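Long-range contacts in tegument protein VP22 (Human herpesvirus 1, PDB 4XAL), which is a virion tegument protein that supports late viral mRNA accumulation and translation, modulates the RNase activity of the virion host shutoff protein, and stabilises microtubules: residues L26-A31 against K48-A53; G56-M61 against Q103-L108; M61-A66 against T89-T94. All coordinates share one frame; numbering follows the deposited sequence. Where two conformers were deposited one is given.

In the fold
This chain is the conserved core domain of VP22, built along helix 41-74, and all three contacts use that helix. The leading arm packs on it in contact 1, helix 101-107 in contact 2 and strand 91-94 in contact 3. Contact 2 lies near the middle of the chain, its centre about 13 Å from the centres of both others. Contacts 1 and 3 sit on opposite sides of the chain's centre, about 24 Å apart between centres and about 9 Å between nearest atoms. Contacts 1 and 2 are joined by a hydrogen bond, L26 N to N106 OD1 at 2.8 Å. Contacts 2 and 3 share M61; in contact 3, strand 91-94 pairs with a bound peptide, a separate chain.

Contact 1 of 3, residues L26-A31 against K48-A53; sequences LHFSTA and KRVFCA
V50, on helix 41-74, pushes its CG1 methyl between L26 and F28 of the extended arm that runs alongside the helix. This is loop-on-helix packing: segment 26-31 has no regular structure of its own, and its apolar side chains pack on the early turns of helix 41-74. With chi1 at 170°, V50 carries CG1 anti to its backbone N, and that methyl meets L26 CB at 3.9 Å and F28 CE1 at 3.7 Å. The side chains of F28 and V50 cross obliquely, CD1 and CE1 of the ring doing the touching. The same ring carbon, F28 CE1, reaches on to F51 CB at 4.2 Å. V50's other methyl, CG2, lies against the backbone, 3.5 Å from H27 O. One turn further on, both L26 methyls rest against A53 CB, with L26 CD1 4.1 Å from it and CD2 scarcely farther off. L102 of helix 101-107 touches both F28 and V50, so the patch is shared with a second helix. Past F28 the arm parts from segment 48-53: N47 OD1 takes a hydrogen bond from S29 N, and S29 closes an ST turn, its OG accepting from A31 N at 3.0 Å with an N-H...O angle of 160°.

Contact 2 of 3, residues G56-M61 against Q103-L108; sequences GRLAAM and QRANEL
L108, just after helix 101-107, is the residue on which M61, R57 and L58 of the long helix converge. M61 bends round it, with chi2 near -89° and chi3 near -71°. Its CE thereby comes to 3.5 Å from L108 CD1, and its CG passes 3.8 Å from L108 CG. The other leucine methyl, CD2, rests on the helix backbone 3.6 Å from R57 O, an oxygen already engaged by M61 N in the regular helical bond. Next to this, L58 covers the short helix: its CD1 lies 4.0 Å from A105 CB, while CD2 bears on R104. The helices themselves pass 9.1 Å apart at 54°, and V95, in the loop ahead of helix 101-107, also touches L58. R57 extends its chain along the flank so that NH1 comes near A105 O, close to the guanidinium plane, but 3.8 Å is too long for a bond. The polar partner of its NH2 is R24 O in the leading arm; that of N106 OD1 is L26 N. Farther out, R104 NE forms a weak salt bridge to E107 OE1 at 3.3 Å, and Q103 NE2 donates to E107 OE2 at 3.1 Å. The chemistry is thus divided: the long helix meets helix 101-107 and L108 mainly by apolar packing, while R57, through R24 O, and N106, through L26 N, tie the two helices to the arm.

Contact 3 of 3, residues M61-A66 against T89-T94; sequences MHARMA and TTIRVT
A helix packed against a short edge strand makes this contact, with V93 and I91 of strand 91-94 facing A63, A66 and H62 of helix 41-74. The strand ends a nuclear export signal assigned by similarity. The two axes come within 8.0 Å and run roughly antiparallel, at 144°. V93 reaches in with CG1, which chi1 of -53° turns to the helix backbone, 3.5 Å from A63 CA and 3.8 Å from A63 CB. V93 also meets H62, CB to CB at 4.2 Å, and M61 CE lies over one face of the H62 ring. I91 points the same way one turn along: its CG2 meets A66 CB at 3.7 Å, and CD1 comes 3.9 Å from A63 O. The small alanines probably help the strand lie close to the helix. I91 also touches A67, and T89 touches L70, while T89 OG1 bonds to L85 O in the last turn of helix 79-88. I91 to T94 pair antiparallel with a strand of a bound peptide, another chain, so the sheet runs on across the interface, and that peptide also packs on H62 and A66 of helix 41-74.

Contact 1 of 3, residues L26-A31 against K48-A53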
ATOM      1  N   LEU A  26      -7.959   8.748  -3.815  1.00 15.75           N
ATOM      2  CA  LEU A  26      -7.544   9.442  -2.600  1.00 16.85           C
ATOM      3  C   LEU A  26      -7.072  10.851  -2.887  1.00 12.79           C
ATOM      4  O   LEU A  26      -6.203  11.065  -3.732  1.00 14.84           O
ATOM      5  CB  LEU A  26      -6.428   8.661  -1.894  1.00 14.52           C
ATOM      6  CG  LEU A  26      -6.851   7.255  -1.498  1.00 16.63           C
ATOM      7  CD1 LEU A  26      -5.656   6.465  -0.990  1.00 17.25           C
ATOM      8  CD2 LEU A  26      -7.938   7.320  -0.439  1.00 19.93           C
ATOM      9  N   HIS A  27      -7.635  11.811  -2.160  1.00 15.33           N
ATOM     10  CA  HIS A  27      -7.196  13.200  -2.232  1.00 15.28           C
ATOM     11  C   HIS A  27      -7.297  13.867  -0.871  1.00 12.46           C
ATOM     12  O   HIS A  27      -8.234  13.604  -0.124  1.00 15.74           O
ATOM     13  CB  HIS A  27      -8.048  13.984  -3.235  1.00 17.63           C
ATOM     14  CG  HIS A  27      -7.957  13.457  -4.627  1.00 18.46           C
ATOM     15  ND1 HIS A  27      -6.840  13.628  -5.412  1.00 18.44           N
ATOM     16  CD2 HIS A  27      -8.836  12.739  -5.365  1.00 22.74           C
ATOM     17  CE1 HIS A  27      -7.037  13.043  -6.582  1.00 22.05           C
ATOM     18  NE2 HIS A  27      -8.242  12.500  -6.579  1.00 17.88           N
ATOM     19  N   PHE A  28      -6.331  14.721  -0.549  1.00 15.14           N
ATOM     20  CA  PHE A  28      -6.424  15.506   0.671  1.00 14.12           C
ATOM     21  C   PHE A  28      -7.487  16.593   0.498  1.00 20.12           C
ATOM     22  O   PHE A  28      -7.865  16.935  -0.619  1.00 18.77           O
ATOM     23  CB  PHE A  28      -5.074  16.107   1.032  1.00 13.96           C
ATOM     24  CG  PHE A  28      -4.033  15.068   1.362  1.00 13.08           C
ATOM     25  CD1 PHE A  28      -4.260  14.157   2.387  1.00 14.32           C
ATOM     26  CD2 PHE A  28      -2.857  14.995   0.646  1.00 15.98           C
ATOM     27  CE1 PHE A  28      -3.313  13.186   2.700  1.00 12.74           C
ATOM     28  CE2 PHE A  28      -1.905  14.038   0.951  1.00 15.53           C
ATOM     29  CZ  PHE A  28      -2.137  13.130   1.971  1.00 11.44           C
ATOM     30  N   SER A  29      -7.977  17.105   1.614  1.00 16.74           N
ATOM     31  CA  SER A  29      -9.103  18.031   1.592  1.00 21.65           C
ATOM     32  C   SER A  29      -8.756  19.309   0.858  1.00 20.31           C
ATOM     33  O   SER A  29      -7.629  19.799   0.939  1.00 19.36           O
ATOM     34  CB  SER A  29      -9.559  18.357   3.010  1.00 24.38           C
ATOM     35  OG  SER A  29     -10.540  19.376   2.983  1.00 21.66           O
ATOM     36  N   THR A  30      -9.732  19.843   0.122  1.00 22.25           N
ATOM     37  CA  THR A  30      -9.532  21.100  -0.582  1.00 24.10           C
ATOM     38  C   THR A  30     -10.100  22.252   0.242  1.00 25.93           C
ATOM     39  O   THR A  30     -10.074  23.406  -0.180  1.00 27.43           O
ATOM     40  CB  THR A  30     -10.195  21.087  -1.978  1.00 27.94           C
ATOM     41  OG1 THR A  30     -11.564  20.690  -1.851  1.00 24.25           O
ATOM     42  CG2 THR A  30      -9.482  20.100  -2.892  1.00 24.89           C
ATOM     43  N   ALA A  31     -10.607  21.929   1.423  1.00 22.11           N
ATOM     44  CA  ALA A  31     -11.248  22.915   2.278  1.00 24.96           C
ATOM     45  C   ALA A  31     -10.302  24.018   2.789  1.00 30.34           C
ATOM     46  O   ALA A  31     -10.680  25.194   2.755  1.00 25.06           O
ATOM     47  CB  ALA A  31     -11.930  22.220   3.443  1.00 26.41           C
ATOM     48  N   LYS A  48      -5.914  12.498   7.718  1.00 16.26           N
ATOM     49  CA  LYS A  48      -5.241  11.382   8.383  1.00 15.03           C
ATOM     50  C   LYS A  48      -5.664  10.071   7.750  1.00 17.07           C
ATOM     51  O   LYS A  48      -4.826   9.206   7.458  1.00 14.19           O
ATOM     52  CB  LYS A  48      -5.556  11.363   9.885  1.00 17.25           C
ATOM     53  CG  LYS A  48      -4.841  10.257  10.649  1.00 16.83           C
ATOM     54  CD  LYS A  48      -5.172  10.273  12.137  1.00 19.11           C
ATOM     55  CE  LYS A  48      -4.348   9.228  12.887  1.00 23.73           C
ATOM     56  NZ  LYS A  48      -4.652   9.206  14.349  1.00 23.46           N
ATOM     57  N   ARG A  49      -6.969   9.929   7.529  1.00 15.88           N
ATOM     58  CA  ARG A  49      -7.496   8.690   6.964  1.00 15.29           C
ATOM     59  C   ARG A  49      -6.973   8.502   5.549  1.00 13.46           C
ATOM     60  O   ARG A  49      -6.617   7.387   5.169  1.00 15.60           O
ATOM     61  CB  ARG A  49      -9.029   8.682   6.987  1.00 22.09           C
ATOM     62  CG  ARG A  49      -9.619   8.636   8.391  1.00 26.87           C
ATOM     63  CD  ARG A  49     -11.150   8.491   8.374  1.00 33.08           C
ATOM     64  NE  ARG A  49     -11.843   9.620   7.747  1.00 40.87           N
ATOM     65  CZ  ARG A  49     -12.371  10.654   8.408  1.00 42.84           C
ATOM     66  NH1 ARG A  49     -12.280  10.731   9.731  1.00 43.43           N
ATOM     67  NH2 ARG A  49     -12.989  11.624   7.746  1.00 37.61           N
ATOM     68  N   VAL A  50      -6.926   9.584   4.770  1.00 14.04           N
ATOM     69  CA  VAL A  50      -6.420   9.514   3.396  1.00 15.46           C
ATOM     70  C   VAL A  50      -4.939   9.109   3.331  1.00 13.80           C
ATOM     71  O   VAL A  50      -4.554   8.255   2.522  1.00 12.96           O
ATOM     72  CB  VAL A  50      -6.592  10.852   2.659  1.00 15.71           C
ATOM     73  CG1 VAL A  50      -5.835  10.832   1.331  1.00 12.62           C
ATOM     74  CG2 VAL A  50      -8.074  11.161   2.430  1.00 16.89           C
ATOM     75  N   PHE A  51      -4.126   9.720   4.192  1.00 11.24           N
ATOM     76  CA  PHE A  51      -2.692   9.423   4.298  1.00 12.87           C
ATOM     77  C   PHE A  51      -2.474   7.944   4.596  1.00 12.31           C
ATOM     78  O   PHE A  51      -1.712   7.252   3.906  1.00 13.20           O
ATOM     79  CB  PHE A  51      -2.063  10.287   5.406  1.00 12.59           C
ATOM     80  CG  PHE A  51      -0.591  10.041   5.634  1.00 15.38           C
ATOM     81  CD1 PHE A  51       0.355  10.574   4.780  1.00 14.63           C
ATOM     82  CD2 PHE A  51      -0.155   9.327   6.756  1.00 14.44           C
ATOM     83  CE1 PHE A  51       1.720  10.367   5.018  1.00 17.12           C
ATOM     84  CE2 PHE A  51       1.195   9.129   6.990  1.00 10.94           C
ATOM     85  CZ  PHE A  51       2.126   9.635   6.128  1.00 13.17           C
ATOM     86  N   CYS A  52      -3.141   7.463   5.633  1.00 12.90           N
ATOM     87  CA  CYS A  52      -2.954   6.079   6.064  1.00 13.80           C
ATOM     88  C   CYS A  52      -3.455   5.115   5.003  1.00 15.57           C
ATOM     89  O   CYS A  52      -2.839   4.068   4.760  1.00 13.47           O
ATOM     90  CB  CYS A  52      -3.653   5.837   7.397  1.00 15.90           C
ATOM     91  SG  CYS A  52      -2.926   6.826   8.759  1.00 19.52           S
ATOM     92  N   ALA A  53      -4.555   5.474   4.346  1.00 12.73           N
ATOM     93  CA  ALA A  53      -5.116   4.611   3.300  1.00 13.29           C
ATOM     94  C   ALA A  53      -4.159   4.451   2.133  1.00 14.57           C
ATOM     95  O   ALA A  53      -3.977   3.345   1.616  1.00 14.47           O
ATOM     96  CB  ALA A  53      -6.453   5.165   2.813  1.00 15.76           C
TER

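Contact 2 of 3, residues G56-M61 against Q103-L108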
ATOM      1  N   GLY A  56      -1.234   2.263   3.112  1.00 15.37           N
ATOM      2  CA  GLY A  56      -1.698   0.882   3.172  1.00 15.64           C
ATOM      3  C   GLY A  56      -1.872   0.245   1.801  1.00 17.67           C
ATOM      4  O   GLY A  56      -1.498  -0.917   1.593  1.00 14.22           O
ATOM      5  N   ARG A  57      -2.450   0.991   0.863  1.00 13.24           N
ATOM      6  CA  ARG A  57      -2.652   0.482  -0.496  1.00 15.41           C
ATOM      7  C   ARG A  57      -1.358   0.170  -1.206  1.00 16.24           C
ATOM      8  O   ARG A  57      -1.238  -0.859  -1.878  1.00 15.84           O
ATOM      9  CB  ARG A  57      -3.419   1.492  -1.353  1.00 16.06           C
ATOM     10  CG  ARG A  57      -4.857   1.615  -1.039  1.00 19.30           C
ATOM     11  CD  ARG A  57      -5.512   2.339  -2.225  1.00 23.81           C
ATOM     12  NE  ARG A  57      -6.828   2.834  -1.907  1.00 27.91           N
ATOM     13  CZ  ARG A  57      -7.463   3.727  -2.653  1.00 21.45           C
ATOM     14  NH1 ARG A  57      -6.879   4.197  -3.749  1.00 24.32           N
ATOM     15  NH2 ARG A  57      -8.662   4.144  -2.298  1.00 29.80           N
ATOM     16  N   LEU A  58      -0.398   1.087  -1.110  1.00 14.17           N
ATOM     17  CA  LEU A  58       0.895   0.870  -1.740  1.00 12.70           C
ATOM     18  C   LEU A  58       1.620  -0.308  -1.111  1.00 15.70           C
ATOM     19  O   LEU A  58       2.247  -1.107  -1.814  1.00 17.88           O
ATOM     20  CB  LEU A  58       1.753   2.131  -1.643  1.00 12.68           C
ATOM     21  CG  LEU A  58       1.221   3.206  -2.593  1.00 14.40           C
ATOM     22  CD1 LEU A  58       1.652   4.607  -2.149  1.00 14.22           C
ATOM     23  CD2 LEU A  58       1.721   2.911  -4.000  1.00 18.18           C
ATOM     24  N   ALA A  59       1.560  -0.407   0.209  1.00 14.42           N
ATOM     25  CA  ALA A  59       2.196  -1.533   0.886  1.00 13.07           C
ATOM     26  C   ALA A  59       1.573  -2.843   0.426  1.00 16.79           C
ATOM     27  O   ALA A  59       2.291  -3.798   0.118  1.00 17.34           O
ATOM     28  CB  ALA A  59       2.075  -1.396   2.372  1.00 15.04           C
ATOM     29  N   ALA A  60       0.244  -2.895   0.386  1.00 14.43           N
ATOM     30  CA  ALA A  60      -0.450  -4.108  -0.087  1.00 15.89           C
ATOM     31  C   ALA A  60      -0.003  -4.462  -1.505  1.00 18.51           C
ATOM     32  O   ALA A  60       0.293  -5.620  -1.800  1.00 17.86           O
ATOM     33  CB  ALA A  60      -1.967  -3.924  -0.037  1.00 17.14           C
ATOM     34  N   MET A  61       0.052  -3.471  -2.389  1.00 16.26           N
ATOM     35  CA  MET A  61       0.399  -3.754  -3.779  1.00 22.12           C
ATOM     36  C   MET A  61       1.819  -4.306  -3.891  1.00 21.45           C
ATOM     37  O   MET A  61       2.047  -5.307  -4.579  1.00 21.50           O
ATOM     38  CB  MET A  61       0.233  -2.500  -4.649  1.00 19.30           C
ATOM     39  CG  MET A  61       0.485  -2.738  -6.128  1.00 29.73           C
ATOM     40  SD  MET A  61       2.219  -2.529  -6.597  1.00 44.92           S
ATOM     41  CE  MET A  61       2.423  -0.750  -6.466  1.00 36.82           C
ATOM     42  N   GLN A 103      -0.968  10.089  -5.812  1.00 18.34           N
ATOM     43  CA  GLN A 103      -0.939   9.765  -7.236  1.00 25.87           C
ATOM     44  C   GLN A 103      -0.601   8.292  -7.454  1.00 24.98           C
ATOM     45  O   GLN A 103      -1.307   7.568  -8.165  1.00 24.57           O
ATOM     46  CB  GLN A 103       0.075  10.655  -7.953  1.00 30.23           C
ATOM     47  CG  GLN A 103       0.443  10.181  -9.351  1.00 41.31           C
ATOM     48  CD  GLN A 103      -0.310  10.927 -10.431  1.00 45.63           C
ATOM     49  OE1 GLN A 103      -0.578  12.126 -10.304  1.00 49.76           O
ATOM     50  NE2 GLN A 103      -0.649  10.226 -11.509  1.00 48.72           N
ATOM     51  N   ARG A 104       0.465   7.843  -6.805  1.00 19.11           N
ATOM     52  CA  ARG A 104       0.923   6.466  -6.955  1.00 21.18           C
ATOM     53  C   ARG A 104      -0.109   5.485  -6.425  1.00 20.56           C
ATOM     54  O   ARG A 104      -0.325   4.428  -7.015  1.00 23.28           O
ATOM     55  CB  ARG A 104       2.258   6.244  -6.232  1.00 22.59           C
ATOM     56  CG  ARG A 104       3.432   7.080  -6.721  1.00 30.23           C
ATOM     57  CD  ARG A 104       4.008   6.564  -8.028  1.00 36.93           C
ATOM     58  NE  ARG A 104       3.532   7.370  -9.145  1.00 44.78           N
ATOM     59  CZ  ARG A 104       4.165   8.442  -9.608  1.00 43.33           C
ATOM     60  NH1 ARG A 104       5.303   8.829  -9.046  1.00 46.66           N
ATOM     61  NH2 ARG A 104       3.659   9.123 -10.629  1.00 50.82           N
ATOM     62  N   ALA A 105      -0.731   5.817  -5.294  1.00 16.59           N
ATOM     63  CA  ALA A 105      -1.747   4.948  -4.717  1.00 14.54           C
ATOM     64  C   ALA A 105      -2.991   4.873  -5.607  1.00 19.24           C
ATOM     65  O   ALA A 105      -3.664   3.844  -5.662  1.00 21.76           O
ATOM     66  CB  ALA A 105      -2.132   5.421  -3.338  1.00 14.82           C
ATOM     67  N   ASN A 106      -3.304   5.964  -6.296  1.00 15.89           N
ATOM     68  CA  ASN A 106      -4.499   5.991  -7.137  1.00 18.78           C
ATOM     69  C   ASN A 106      -4.290   5.271  -8.464  1.00 21.42           C
ATOM     70  O   ASN A 106      -5.248   4.815  -9.078  1.00 20.67           O
ATOM     71  CB  ASN A 106      -4.944   7.430  -7.409  1.00 19.49           C
ATOM     72  CG  ASN A 106      -5.534   8.089  -6.186  1.00 15.40           C
ATOM     73  OD1 ASN A 106      -6.050   7.412  -5.301  1.00 15.60           O
ATOM     74  ND2 ASN A 106      -5.461   9.420  -6.126  1.00 19.15           N
ATOM     75  N   GLU A 107      -3.035   5.198  -8.894  1.00 23.07           N
ATOM     76  CA  GLU A 107      -2.660   4.541 -10.146  1.00 27.78           C
ATOM     77  C   GLU A 107      -2.828   3.032 -10.087  1.00 28.19           C
ATOM     78  O   GLU A 107      -2.925   2.371 -11.123  1.00 31.86           O
ATOM     79  CB  GLU A 107      -1.208   4.851 -10.502  1.00 23.32           C
ATOM     80  CG  GLU A 107      -0.965   6.225 -11.039  1.00 32.06           C
ATOM     81  CD  GLU A 107       0.507   6.473 -11.261  1.00 34.77           C
ATOM     82  OE1 GLU A 107       1.320   5.586 -10.913  1.00 38.58           O
ATOM     83  OE2 GLU A 107       0.848   7.550 -11.794  1.00 48.13           O
ATOM     84  N   LEU A 108      -2.835   2.495  -8.873  1.00 25.64           N
ATOM     85  CA  LEU A 108      -2.905   1.049  -8.642  1.00 33.82           C
ATOM     86  C   LEU A 108      -4.146   0.406  -9.242  1.00 40.51           C
ATOM     87  O   LEU A 108      -5.224   1.004  -9.252  1.00 38.25           O
ATOM     88  CB  LEU A 108      -2.874   0.753  -7.138  1.00 31.99           C
ATOM     89  CG  LEU A 108      -1.531   0.511  -6.446  1.00 40.52           C
ATOM     90  CD1 LEU A 108      -0.411   1.232  -7.147  1.00 32.19           C
ATOM     91  CD2 LEU A 108      -1.592   0.902  -4.965  1.00 29.61           C
TER

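Contact 3 of 3, residues M61-A66 against T89-T94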
ATOM      1  N   MET A  61       0.052  -3.471  -2.389  1.00 16.26           N
ATOM      2  CA  MET A  61       0.399  -3.754  -3.779  1.00 22.12           C
ATOM      3  C   MET A  61       1.819  -4.306  -3.891  1.00 21.45           C
ATOM      4  O   MET A  61       2.047  -5.307  -4.579  1.00 21.50           O
ATOM      5  CB  MET A  61       0.233  -2.500  -4.649  1.00 19.30           C
ATOM      6  CG  MET A  61       0.485  -2.738  -6.128  1.00 29.73           C
ATOM      7  SD  MET A  61       2.219  -2.529  -6.597  1.00 44.92           S
ATOM      8  CE  MET A  61       2.423  -0.750  -6.466  1.00 36.82           C
ATOM      9  N   HIS A  62       2.777  -3.685  -3.212  1.00 15.65           N
ATOM     10  CA  HIS A  62       4.146  -4.181  -3.292  1.00 18.69           C
ATOM     11  C   HIS A  62       4.325  -5.543  -2.635  1.00 18.62           C
ATOM     12  O   HIS A  62       5.091  -6.379  -3.128  1.00 17.77           O
ATOM     13  CB  HIS A  62       5.111  -3.174  -2.684  1.00 21.12           C
ATOM     14  CG  HIS A  62       5.277  -1.953  -3.530  1.00 29.88           C
ATOM     15  ND1 HIS A  62       5.705  -2.017  -4.841  1.00 34.14           N
ATOM     16  CD2 HIS A  62       5.008  -0.652  -3.286  1.00 32.98           C
ATOM     17  CE1 HIS A  62       5.728  -0.800  -5.352  1.00 40.01           C
ATOM     18  NE2 HIS A  62       5.301   0.046  -4.432  1.00 35.11           N
ATOM     19  N   ALA A  63       3.628  -5.772  -1.529  1.00 15.49           N
ATOM     20  CA  ALA A  63       3.698  -7.080  -0.885  1.00 14.45           C
ATOM     21  C   ALA A  63       3.091  -8.185  -1.758  1.00 17.56           C
ATOM     22  O   ALA A  63       3.648  -9.295  -1.836  1.00 17.17           O
ATOM     23  CB  ALA A  63       3.016  -7.030   0.461  1.00 14.92           C
ATOM     24  N   ARG A  64       1.974  -7.902  -2.419  0.50 16.34           N
ATOM     25  CA  ARG A  64       1.378  -8.893  -3.310  0.50 17.84           C
ATOM     26  C   ARG A  64       2.305  -9.209  -4.484  0.50 20.47           C
ATOM     27  O   ARG A  64       2.403 -10.361  -4.919  0.50 18.17           O
ATOM     28  CB  ARG A  64       0.023  -8.416  -3.820  0.50 18.58           C
ATOM     29  CG  ARG A  64      -1.060  -8.398  -2.752  0.50 19.72           C
ATOM     30  CD  ARG A  64      -2.349  -7.856  -3.337  0.50 25.27           C
ATOM     31  NE  ARG A  64      -2.760  -8.647  -4.488  0.50 26.67           N
ATOM     32  CZ  ARG A  64      -3.852  -9.399  -4.525  0.50 26.21           C
ATOM     33  NH1 ARG A  64      -4.666  -9.438  -3.479  0.50 23.50           N
ATOM     34  NH2 ARG A  64      -4.140 -10.096  -5.613  0.50 27.74           N
ATOM     35  N   MET A  65       2.984  -8.185  -4.996  1.00 18.14           N
ATOM     36  CA  MET A  65       3.926  -8.381  -6.090  1.00 21.67           C
ATOM     37  C   MET A  65       5.044  -9.306  -5.651  1.00 20.24           C
ATOM     38  O   MET A  65       5.431 -10.225  -6.384  1.00 20.80           O
ATOM     39  CB  MET A  65       4.501  -7.037  -6.561  1.00 26.23           C
ATOM     40  CG  MET A  65       3.587  -6.253  -7.469  1.00 28.33           C
ATOM     41  SD  MET A  65       4.332  -4.662  -7.889  1.00 50.97           S
ATOM     42  CE  MET A  65       6.023  -5.134  -8.267  1.00 33.09           C
ATOM     43  N   ALA A  66       5.551  -9.083  -4.444  1.00 16.28           N
ATOM     44  CA  ALA A  66       6.600  -9.933  -3.885  1.00 17.91           C
ATOM     45  C   ALA A  66       6.100 -11.366  -3.672  1.00 21.03           C
ATOM     46  O   ALA A  66       6.833 -12.345  -3.894  1.00 19.40           O
ATOM     47  CB  ALA A  66       7.104  -9.359  -2.578  1.00 18.57           C
ATOM     48  N   THR A  89       7.962 -17.838   4.157  1.00 17.08           N
ATOM     49  CA  THR A  89       7.496 -16.590   3.567  1.00 14.47           C
ATOM     50  C   THR A  89       7.828 -15.432   4.499  1.00 17.32           C
ATOM     51  O   THR A  89       7.273 -15.323   5.590  1.00 21.01           O
ATOM     52  CB  THR A  89       5.977 -16.630   3.279  1.00 17.44           C
ATOM     53  OG1 THR A  89       5.725 -17.595   2.249  1.00 16.97           O
ATOM     54  CG2 THR A  89       5.468 -15.258   2.810  1.00 16.33           C
ATOM     55  N   THR A  90       8.762 -14.593   4.061  1.00 18.67           N
ATOM     56  CA  THR A  90       9.133 -13.384   4.793  1.00 18.34           C
ATOM     57  C   THR A  90       9.251 -12.284   3.771  1.00 21.66           C
ATOM     58  O   THR A  90      10.218 -12.233   3.016  1.00 24.31           O
ATOM     59  CB  THR A  90      10.456 -13.535   5.550  1.00 27.46           C
ATOM     60  OG1 THR A  90      10.342 -14.602   6.498  1.00 26.87           O
ATOM     61  CG2 THR A  90      10.779 -12.250   6.289  1.00 28.16           C
ATOM     62  N   ILE A  91       8.236 -11.423   3.723  1.00 17.79           N
ATOM     63  CA  ILE A  91       8.135 -10.443   2.672  1.00 13.89           C
ATOM     64  C   ILE A  91       8.318  -9.056   3.275  1.00 21.74           C
ATOM     65  O   ILE A  91       7.603  -8.676   4.197  1.00 18.77           O
ATOM     66  CB  ILE A  91       6.789 -10.551   1.944  1.00 22.66           C
ATOM     67  CG1 ILE A  91       6.776 -11.843   1.118  1.00 22.01           C
ATOM     68  CG2 ILE A  91       6.557  -9.356   1.042  1.00 20.52           C
ATOM     69  CD1 ILE A  91       5.633 -11.965   0.204  1.00 26.14           C
ATOM     70  N   ARG A  92       9.294  -8.327   2.751  1.00 20.16           N
ATOM     71  CA  ARG A  92       9.638  -7.002   3.254  1.00 18.78           C
ATOM     72  C   ARG A  92       9.318  -5.982   2.183  1.00 22.69           C
ATOM     73  O   ARG A  92       9.716  -6.150   1.034  1.00 23.08           O
ATOM     74  CB  ARG A  92      11.116  -6.935   3.623  1.00 25.60           C
ATOM     75  CG  ARG A  92      11.492  -7.875   4.745  1.00 32.99           C
ATOM     76  CD  ARG A  92      12.981  -7.818   5.039  1.00 42.55           C
ATOM     77  NE  ARG A  92      13.264  -8.070   6.449  1.00 51.59           N
ATOM     78  CZ  ARG A  92      13.631  -9.247   6.941  1.00 56.69           C
ATOM     79  NH1 ARG A  92      13.758 -10.292   6.135  1.00 55.13           N
ATOM     80  NH2 ARG A  92      13.868  -9.381   8.241  1.00 62.19           N
ATOM     81  N   VAL A  93       8.565  -4.945   2.539  1.00 18.86           N
ATOM     82  CA  VAL A  93       8.251  -3.928   1.556  1.00 18.48           C
ATOM     83  C   VAL A  93       8.476  -2.546   2.163  1.00 19.61           C
ATOM     84  O   VAL A  93       8.403  -2.368   3.375  1.00 18.60           O
ATOM     85  CB  VAL A  93       6.798  -4.050   1.012  1.00 24.11           C
ATOM     86  CG1 VAL A  93       6.516  -5.456   0.507  1.00 24.48           C
ATOM     87  CG2 VAL A  93       5.798  -3.694   2.049  1.00 23.31           C
ATOM     88  N   THR A  94       8.776  -1.583   1.305  1.00 19.44           N
ATOM     89  CA  THR A  94       8.949  -0.199   1.743  1.00 21.39           C
ATOM     90  C   THR A  94       8.086   0.729   0.908  1.00 18.84           C
ATOM     91  O   THR A  94       8.014   0.586  -0.311  1.00 24.09           O
ATOM     92  CB  THR A  94      10.415   0.249   1.633  1.00 27.30           C
ATOM     93  OG1 THR A  94      10.772   0.368   0.253  1.00 37.88           O
ATOM     94  CG2 THR A  94      11.329  -0.743   2.294  1.00 17.90           C
TER